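Local coordinates for protein N-acetylglucosamine-6-phosphate deacetylase (PDB 1O12) that probably removes the acetyl group from N-acetylglucosamine-6-phosphate, as a metal-dependent amidohydrolase of the NagA family with a bound iron ion, at residues 96-99 with 100-103. Sequence-based numbering, arbitrary orientation.
Sequences STSL and EKMK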
ATOM      1  N   SER A  96      23.608   4.125 -17.102  1.00 39.65           N
ATOM      2  CA  SER A  96      23.646   3.556 -18.449  1.00 40.03           C
ATOM      3  C   SER A  96      24.879   4.095 -19.186  1.00 40.89           C
ATOM      4  O   SER A  96      25.198   5.294 -19.128  1.00 38.55           O
ATOM      5  CB  SER A  96      22.382   3.905 -19.226  1.00 38.32           C
ATOM      6  OG  SER A  96      21.269   3.232 -18.670  1.00 38.93           O
ATOM      7  N   THR A  97      25.575   3.195 -19.870  1.00 41.99           N
ATOM      8  CA  THR A  97      26.780   3.589 -20.569  1.00 43.08           C
ATOM      9  C   THR A  97      27.195   2.557 -21.621  1.00 42.38           C
ATOM     10  O   THR A  97      26.438   1.638 -21.939  1.00 41.68           O
ATOM     11  CB  THR A  97      27.915   3.827 -19.524  1.00 44.00           C
ATOM     12  OG1 THR A  97      28.974   4.579 -20.133  1.00 46.69           O
ATOM     13  CG2 THR A  97      28.440   2.480 -18.955  1.00 41.91           C
ATOM     14  N   SER A  98      28.399   2.709 -22.157  1.00 42.69           N
ATOM     15  CA  SER A  98      28.888   1.781 -23.182  1.00 43.17           C
ATOM     16  C   SER A  98      29.456   0.476 -22.623  1.00 43.92           C
ATOM     17  O   SER A  98      29.933   0.436 -21.497  1.00 45.57           O
ATOM     18  CB  SER A  98      29.960   2.470 -24.047  1.00 41.15           C
ATOM     19  OG  SER A  98      30.990   3.064 -23.268  1.00 39.12           O
ATOM     20  N   LEU A  99      29.402  -0.594 -23.406  1.00 45.30           N
ATOM     21  CA  LEU A  99      29.973  -1.865 -22.972  1.00 46.69           C
ATOM     22  C   LEU A  99      31.452  -1.594 -22.662  1.00 47.93           C
ATOM     23  O   LEU A  99      32.064  -2.267 -21.833  1.00 48.55           O
ATOM     24  CB  LEU A  99      29.879  -2.926 -24.081  1.00 45.42           C
ATOM     25  CG  LEU A  99      29.547  -4.376 -23.674  1.00 47.23           C
ATOM     26  CD1 LEU A  99      29.842  -5.332 -24.828  1.00 44.98           C
ATOM     27  CD2 LEU A  99      30.346  -4.788 -22.466  1.00 46.99           C
ATOM     28  N   GLU A 100      32.025  -0.596 -23.327  1.00 48.75           N
ATOM     29  CA  GLU A 100      33.419  -0.283 -23.108  1.00 50.34           C
ATOM     30  C   GLU A 100      33.670   0.256 -21.709  1.00 49.32           C
ATOM     31  O   GLU A 100      34.478  -0.295 -20.972  1.00 48.76           O
ATOM     32  CB  GLU A 100      33.901   0.712 -24.152  1.00 53.68           C
ATOM     33  CG  GLU A 100      35.138   0.244 -24.902  1.00 59.59           C
ATOM     34  CD  GLU A 100      36.376   0.089 -24.007  1.00 64.33           C
ATOM     35  OE1 GLU A 100      36.453  -0.904 -23.230  1.00 65.54           O
ATOM     36  OE2 GLU A 100      37.276   0.973 -24.085  1.00 66.87           O
ATOM     37  N   LYS A 101      32.981   1.332 -21.345  1.00 49.58           N
ATOM     38  CA  LYS A 101      33.131   1.923 -20.018  1.00 49.67           C
ATOM     39  C   LYS A 101      32.914   0.857 -18.963  1.00 49.52           C
ATOM     40  O   LYS A 101      33.673   0.749 -18.009  1.00 49.11           O
ATOM     41  CB  LYS A 101      32.119   3.049 -19.820  1.00 49.08           C
ATOM     42  CG  LYS A 101      32.467   4.312 -20.564  1.00 51.82           C
ATOM     43  CD  LYS A 101      33.847   4.802 -20.159  1.00 54.50           C
ATOM     44  CE  LYS A 101      33.979   4.916 -18.637  1.00 54.58           C
ATOM     45  NZ  LYS A 101      32.905   5.788 -18.089  1.00 56.23           N
HETATM   46  N   MSE A 102      31.856   0.084 -19.154  1.00 49.72           N
HETATM   47  CA  MSE A 102      31.489  -1.000 -18.269  1.00 51.99           C
HETATM   48  C   MSE A 102      32.694  -1.908 -17.983  1.00 50.23           C
HETATM   49  O   MSE A 102      33.068  -2.092 -16.823  1.00 51.11           O
HETATM   50  CB  MSE A 102      30.373  -1.806 -18.932  1.00 58.33           C
HETATM   51  CG  MSE A 102      29.117  -2.034 -18.124  1.00 66.83           C
HETATM   52 SE   MSE A 102      27.574  -2.292 -19.344  1.00 81.69          SE
HETATM   53  CE  MSE A 102      26.936  -0.430 -19.463  1.00 76.56           C
ATOM     54  N   LYS A 103      33.291  -2.476 -19.035  1.00 47.93           N
ATOM     55  CA  LYS A 103      34.442  -3.374 -18.893  1.00 45.18           C
ATOM     56  C   LYS A 103      35.567  -2.694 -18.142  1.00 42.93           C
ATOM     57  O   LYS A 103      36.221  -3.328 -17.318  1.00 41.77           O
ATOM     58  CB  LYS A 103      34.975  -3.839 -20.252  1.00 46.00           C
ATOM     59  CG  LYS A 103      33.992  -4.658 -21.106  1.00 49.56           C
ATOM     60  CD  LYS A 103      34.729  -5.798 -21.842  1.00 52.46           C
ATOM     61  CE  LYS A 103      35.946  -5.292 -22.646  1.00 54.27           C
ATOM     62  NZ  LYS A 103      36.997  -6.334 -22.951  1.00 54.57           N
TER
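Ser98 and Leu99 open helix 99-115 with two successive i to i+4 backbone hydrogen bonds, Met102 N donating to Ser98 O at 3.1 Å and Lys103 N to Leu99 O at the same length. The start is a worked example of a serine N-cap, set where the chain leaves strand 87-93 of the amidohydrolase TIM barrel and enters the helix that follows. Ser98 OG lies between its own backbone N and carbonyl carbon (chi1 52°), a rotation that turns the hydroxyl back over the first turn to accept from Lys101 N. That bond is long, at 3.3 Å, but almost straight, with an N-H...O angle of 169°. One serine thus serves two amides of the first turn, with its hydroxyl for Lys101 and its carbonyl for Met102. Beside the cap, Thr97 OG1 rests against CB and CG of Lys101, the two side chains crossing at about a right angle. Thr97 O accepts from Arg145 NH1, and Met71 packs on both Thr97 and Lys101. On the buried side, selenomethionine Met102 runs back past Thr97 in the opposite direction; a bend at chi3 (-92°) turns its methyl CE to within 3.3 Å of Thr97 CG2.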